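Local coordinates for esterase A (PDB 5GKV), which is a penicillin-binding protein homologue of the beta-lactamase family that probably hydrolyses ester substrates, at residues W318-Y331 against E336-F349. Numbering follows the deposited sequence.
Sequences WGAGFMRNEPNFYY and EAFGHSGWGGSCAF
Y331 lies across the strand pair 338-341 and 347-349, with one face of its ring under F349 CB, which sits 3.6 Å from Y331 CG in a CH-pi contact. The two side chains slide past each other in opposite directions, their ring planes nearly parallel (8°) but so offset that they barely overlap; F349 instead lays a face over the carbonyl O of Y331. With CG beside its backbone N (chi1 -53°), Y331 reaches along the hairpin past G339, and its OH shares a 2.7 Å hydrogen bond with S341 OG, which lies near the plane of the ring. N325 OD1 accepts Y331 N (2.8 Å), while N325 ND2 is held by the carbonyls of G332 and T334.

M323 and G339 form an antiparallel hydrogen-bonded pair, M323 N giving to G339 O at 2.8 Å. M323 CE then sits over the centre of the H340 imidazole, 4.3 Å from its centroid. That ring is fixed by ND1 bonding to S341 O, in the ring plane, and by a water linking NE2 to G321 O. F338 and F322 point the same way, the edge of F338 meeting the face of F322 with planes at 64°.

S341 O takes a bond from S80 OG and H340 touches K83, consistent with an SxxK motif starting at S80 and a KTG-like one at H340-S341-G342, so the contact probably backs the active-site strand. Strand 323-324 is outermost in the antiparallel sheet of the serine beta-lactamase/penicillin-binding protein fold, next to 338-341. F322 and F338 pack on helix 294-301, F349 on helix 373-384.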
loop_
_atom_site.group_PDB
_atom_site.type_symbol
_atom_site.label_atom_id
_atom_site.label_comp_id
_atom_site.label_asym_id
_atom_site.label_seq_id
_atom_site.Cartn_x
_atom_site.Cartn_y
_atom_site.Cartn_z
ATOM N N TRP A 318 1.546 -8.222 -11.295
ATOM C CA TRP A 318 1.156 -6.835 -11.050
ATOM C C TRP A 318 -0.093 -6.476 -11.844
ATOM O O TRP A 318 -0.147 -6.719 -13.057
ATOM C CB TRP A 318 2.275 -5.871 -11.451
ATOM C CG TRP A 318 3.453 -5.819 -10.529
ATOM C CD1 TRP A 318 4.726 -6.243 -10.796
ATOM C CD2 TRP A 318 3.477 -5.270 -9.204
ATOM N NE1 TRP A 318 5.535 -6.004 -9.713
ATOM C CE2 TRP A 318 4.791 -5.406 -8.721
ATOM C CE3 TRP A 318 2.504 -4.676 -8.377
ATOM C CZ2 TRP A 318 5.166 -4.984 -7.445
ATOM C CZ3 TRP A 318 2.875 -4.259 -7.109
ATOM C CH2 TRP A 318 4.196 -4.409 -6.654
ATOM N N GLY A 319 -1.077 -5.888 -11.159
ATOM C CA GLY A 319 -2.090 -5.066 -11.783
ATOM C C GLY A 319 -1.602 -3.635 -11.910
ATOM O O GLY A 319 -0.402 -3.354 -11.875
ATOM N N ALA A 320 -2.554 -2.708 -12.041
ATOM C CA ALA A 320 -2.221 -1.284 -12.178
ATOM C C ALA A 320 -1.997 -0.665 -10.792
ATOM O O ALA A 320 -2.789 0.138 -10.284
ATOM C CB ALA A 320 -3.305 -0.553 -12.960
ATOM N N GLY A 321 -0.860 -1.035 -10.193
ATOM C CA GLY A 321 -0.475 -0.606 -8.865
ATOM C C GLY A 321 -0.834 -1.570 -7.749
ATOM O O GLY A 321 -0.165 -1.568 -6.708
ATOM N N PHE A 322 -1.853 -2.405 -7.940
ATOM C CA PHE A 322 -2.175 -3.460 -6.983
ATOM C C PHE A 322 -1.282 -4.682 -7.217
ATOM O O PHE A 322 -0.985 -5.053 -8.358
ATOM C CB PHE A 322 -3.650 -3.883 -7.109
ATOM C CG PHE A 322 -4.654 -2.808 -6.766
ATOM C CD1 PHE A 322 -4.852 -2.417 -5.448
ATOM C CD2 PHE A 322 -5.442 -2.223 -7.761
ATOM C CE1 PHE A 322 -5.807 -1.442 -5.121
ATOM C CE2 PHE A 322 -6.387 -1.228 -7.448
ATOM C CZ PHE A 322 -6.569 -0.840 -6.123
ATOM N N MET A 323 -0.859 -5.317 -6.127
ATOM C CA MET A 323 -0.257 -6.637 -6.221
ATOM C C MET A 323 -1.374 -7.672 -6.286
ATOM O O MET A 323 -2.265 -7.685 -5.432
ATOM C CB MET A 323 0.659 -6.900 -5.024
ATOM C CG MET A 323 1.450 -8.205 -5.140
ATOM S SD MET A 323 2.639 -8.462 -3.800
ATOM C CE MET A 323 2.676 -6.800 -3.033
ATOM N N ARG A 324 -1.353 -8.512 -7.313
ATOM C CA ARG A 324 -2.293 -9.621 -7.352
ATOM C C ARG A 324 -1.770 -10.772 -6.483
ATOM O O ARG A 324 -0.603 -10.811 -6.098
ATOM C CB ARG A 324 -2.523 -10.064 -8.802
ATOM C CG ARG A 324 -2.968 -8.894 -9.695
ATOM C CD ARG A 324 -3.213 -9.327 -11.145
ATOM N NE ARG A 324 -4.405 -10.166 -11.253
ATOM C CZ ARG A 324 -4.385 -11.482 -11.418
ATOM N NH1 ARG A 324 -3.227 -12.122 -11.505
ATOM N NH2 ARG A 324 -5.532 -12.157 -11.502
ATOM N N ASN A 325 -2.667 -11.699 -6.144
ATOM C CA ASN A 325 -2.359 -12.643 -5.071
ATOM C C ASN A 325 -1.486 -13.793 -5.569
ATOM O O ASN A 325 -0.457 -14.109 -4.961
ATOM C CB ASN A 325 -3.660 -13.143 -4.438
ATOM C CG ASN A 325 -3.434 -13.846 -3.099
ATOM O OD1 ASN A 325 -2.441 -13.603 -2.405
ATOM N ND2 ASN A 325 -4.361 -14.724 -2.740
ATOM N N GLU A 326 -1.858 -14.419 -6.683
ATOM C CA GLU A 326 -1.005 -15.443 -7.281
ATOM C C GLU A 326 0.296 -14.789 -7.711
ATOM O O GLU A 326 0.285 -13.630 -8.144
ATOM C CB GLU A 326 -1.694 -16.104 -8.479
ATOM C CG GLU A 326 -2.280 -15.108 -9.471
ATOM C CD GLU A 326 -2.777 -15.782 -10.748
ATOM O OE1 GLU A 326 -3.154 -15.057 -11.680
ATOM O OE2 GLU A 326 -2.785 -17.034 -10.812
ATOM N N PRO A 327 1.417 -15.533 -7.633
ATOM C CA PRO A 327 1.515 -16.952 -7.282
ATOM C C PRO A 327 1.885 -17.229 -5.822
ATOM O O PRO A 327 2.168 -18.376 -5.482
ATOM C CB PRO A 327 2.646 -17.435 -8.194
ATOM C CG PRO A 327 3.609 -16.284 -8.157
ATOM C CD PRO A 327 2.723 -15.016 -8.084
ATOM N N ASN A 328 1.908 -16.209 -4.964
ATOM C CA ASN A 328 2.411 -16.430 -3.614
ATOM C C ASN A 328 1.309 -16.659 -2.591
ATOM O O ASN A 328 1.571 -17.283 -1.555
ATOM C CB ASN A 328 3.290 -15.245 -3.192
ATOM C CG ASN A 328 4.413 -14.977 -4.187
ATOM O OD1 ASN A 328 5.326 -15.784 -4.319
ATOM N ND2 ASN A 328 4.340 -13.843 -4.898
ATOM N N PHE A 329 0.095 -16.176 -2.858
ATOM C CA PHE A 329 -1.081 -16.432 -2.024
ATOM C C PHE A 329 -0.898 -15.925 -0.595
ATOM O O PHE A 329 -1.393 -16.519 0.367
ATOM C CB PHE A 329 -1.450 -17.920 -2.052
ATOM C CG PHE A 329 -1.875 -18.378 -3.414
ATOM C CD1 PHE A 329 -3.189 -18.215 -3.829
ATOM C CD2 PHE A 329 -0.945 -18.913 -4.301
ATOM C CE1 PHE A 329 -3.584 -18.599 -5.112
ATOM C CE2 PHE A 329 -1.333 -19.299 -5.584
ATOM C CZ PHE A 329 -2.650 -19.143 -5.986
ATOM N N TYR A 330 -0.214 -14.794 -0.455
ATOM C CA TYR A 330 -0.104 -14.175 0.855
ATOM C C TYR A 330 -1.394 -13.500 1.300
ATOM O O TYR A 330 -1.489 -13.129 2.474
ATOM C CB TYR A 330 1.038 -13.161 0.859
ATOM C CG TYR A 330 2.392 -13.790 0.638
ATOM C CD1 TYR A 330 2.731 -15.011 1.236
ATOM C CD2 TYR A 330 3.341 -13.157 -0.154
ATOM C CE1 TYR A 330 3.989 -15.574 1.040
ATOM C CE2 TYR A 330 4.591 -13.713 -0.356
ATOM C CZ TYR A 330 4.910 -14.909 0.237
ATOM O OH TYR A 330 6.162 -15.432 0.024
ATOM N N TYR A 331 -2.376 -13.324 0.406
ATOM C CA TYR A 331 -3.671 -12.753 0.766
ATOM C C TYR A 331 -4.774 -13.811 0.779
ATOM O O TYR A 331 -5.947 -13.492 0.578
ATOM C CB TYR A 331 -4.068 -11.606 -0.170
ATOM C CG TYR A 331 -3.032 -10.515 -0.316
ATOM C CD1 TYR A 331 -2.257 -10.099 0.770
ATOM C CD2 TYR A 331 -2.835 -9.896 -1.540
ATOM C CE1 TYR A 331 -1.301 -9.103 0.623
ATOM C CE2 TYR A 331 -1.888 -8.903 -1.702
ATOM C CZ TYR A 331 -1.131 -8.507 -0.624
ATOM O OH TYR A 331 -0.199 -7.523 -0.810
ATOM N N GLU A 336 -7.024 -14.414 -7.835
ATOM C CA GLU A 336 -7.299 -13.090 -8.380
ATOM C C GLU A 336 -7.619 -12.051 -7.303
ATOM O O GLU A 336 -7.995 -10.925 -7.642
ATOM C CB GLU A 336 -8.437 -13.144 -9.420
ATOM C CG GLU A 336 -9.811 -13.599 -8.914
ATOM C CD GLU A 336 -9.965 -15.132 -8.842
ATOM O OE1 GLU A 336 -8.965 -15.877 -8.957
ATOM O OE2 GLU A 336 -11.109 -15.596 -8.650
ATOM N N ALA A 337 -7.466 -12.389 -6.024
ATOM C CA ALA A 337 -7.486 -11.349 -5.001
ATOM C C ALA A 337 -6.283 -10.428 -5.193
ATOM O O ALA A 337 -5.320 -10.764 -5.890
ATOM C CB ALA A 337 -7.481 -11.970 -3.603
ATOM N N PHE A 338 -6.332 -9.259 -4.550
ATOM C CA PHE A 338 -5.347 -8.217 -4.818
ATOM C C PHE A 338 -5.277 -7.259 -3.637
ATOM O O PHE A 338 -6.217 -7.142 -2.839
ATOM C CB PHE A 338 -5.688 -7.432 -6.096
ATOM C CG PHE A 338 -7.035 -6.762 -6.051
ATOM C CD1 PHE A 338 -8.174 -7.444 -6.449
ATOM C CD2 PHE A 338 -7.166 -5.448 -5.616
ATOM C CE1 PHE A 338 -9.402 -6.834 -6.414
ATOM C CE2 PHE A 338 -8.410 -4.839 -5.563
ATOM C CZ PHE A 338 -9.529 -5.531 -5.978
ATOM N N GLY A 339 -4.175 -6.524 -3.581
ATOM C CA GLY A 339 -3.969 -5.568 -2.502
ATOM C C GLY A 339 -2.560 -5.033 -2.555
ATOM O O GLY A 339 -1.980 -4.875 -3.634
ATOM N N HIS A 340 -2.016 -4.742 -1.381
ATOM C CA HIS A 340 -0.616 -4.371 -1.323
ATOM C C HIS A 340 -0.134 -4.568 0.103
ATOM O O HIS A 340 -0.925 -4.533 1.055
ATOM C CB HIS A 340 -0.389 -2.930 -1.804
ATOM C CG HIS A 340 0.925 -2.727 -2.502
ATOM N ND1 HIS A 340 2.133 -2.721 -1.835
ATOM C CD2 HIS A 340 1.216 -2.511 -3.808
ATOM C CE1 HIS A 340 3.114 -2.537 -2.706
ATOM N NE2 HIS A 340 2.582 -2.401 -3.910
ATOM N N SER A 341 1.161 -4.816 0.232
ATOM C CA SER A 341 1.780 -5.017 1.527
ATOM C C SER A 341 2.775 -3.899 1.799
ATOM O O SER A 341 3.184 -3.174 0.890
ATOM C CB SER A 341 2.476 -6.385 1.603
ATOM O OG SER A 341 1.545 -7.412 1.312
ATOM N N GLY A 342 3.169 -3.782 3.061
ATOM C CA GLY A 342 4.011 -2.689 3.494
ATOM C C GLY A 342 5.246 -3.187 4.218
ATOM O O GLY A 342 5.263 -4.274 4.805
ATOM N N TRP A 343 6.297 -2.369 4.141
ATOM C CA TRP A 343 7.539 -2.582 4.878
ATOM C C TRP A 343 7.267 -2.961 6.332
ATOM O O TRP A 343 6.638 -2.206 7.076
ATOM C CB TRP A 343 8.377 -1.298 4.814
ATOM C CG TRP A 343 9.663 -1.381 5.576
ATOM C CD1 TRP A 343 9.885 -0.991 6.872
ATOM C CD2 TRP A 343 10.916 -1.865 5.082
ATOM N NE1 TRP A 343 11.202 -1.223 7.219
ATOM C CE2 TRP A 343 11.854 -1.755 6.138
ATOM C CE3 TRP A 343 11.340 -2.377 3.853
ATOM C CZ2 TRP A 343 13.182 -2.142 5.997
ATOM C CZ3 TRP A 343 12.662 -2.758 3.716
ATOM C CH2 TRP A 343 13.568 -2.641 4.782
ATOM N N GLY A 344 7.742 -4.127 6.742
ATOM C CA GLY A 344 7.604 -4.552 8.116
ATOM C C GLY A 344 6.436 -5.482 8.381
ATOM O O GLY A 344 6.431 -6.163 9.417
ATOM N N GLY A 345 5.448 -5.535 7.487
ATOM C CA GLY A 345 4.474 -6.607 7.581
ATOM C C GLY A 345 3.010 -6.243 7.417
ATOM O O GLY A 345 2.184 -7.152 7.342
ATOM N N SER A 346 2.664 -4.953 7.348
ATOM C CA SER A 346 1.262 -4.586 7.154
ATOM C C SER A 346 0.765 -5.008 5.767
ATOM O O SER A 346 1.542 -5.236 4.835
ATOM C CB SER A 346 1.064 -3.075 7.344
ATOM O OG SER A 346 1.585 -2.317 6.247
ATOM N N CYS A 347 -0.558 -5.101 5.628
ATOM C CA CYS A 347 -1.122 -5.388 4.314
ATOM C C CYS A 347 -2.604 -5.048 4.320
ATOM O O CYS A 347 -3.235 -4.938 5.377
ATOM C CB CYS A 347 -0.925 -6.858 3.913
ATOM S SG CYS A 347 -2.011 -8.008 4.833
ATOM N N ALA A 348 -3.154 -4.908 3.115
ATOM C CA ALA A 348 -4.594 -4.804 2.931
ATOM C C ALA A 348 -4.940 -5.464 1.605
ATOM O O ALA A 348 -4.191 -5.327 0.631
ATOM C CB ALA A 348 -5.066 -3.349 2.958
ATOM N N PHE A 349 -6.054 -6.196 1.570
ATOM C CA PHE A 349 -6.394 -6.925 0.354
ATOM C C PHE A 349 -7.904 -6.951 0.160
ATOM O O PHE A 349 -8.682 -6.791 1.108
ATOM C CB PHE A 349 -5.861 -8.361 0.402
ATOM C CG PHE A 349 -6.621 -9.235 1.371
ATOM C CD1 PHE A 349 -6.338 -9.187 2.733
ATOM C CD2 PHE A 349 -7.650 -10.055 0.929
ATOM C CE1 PHE A 349 -7.063 -9.971 3.639
ATOM C CE2 PHE A 349 -8.380 -10.840 1.831
ATOM C CZ PHE A 349 -8.080 -10.803 3.174
HETATM O O HOH W 1 2.454 -0.838 -6.298
#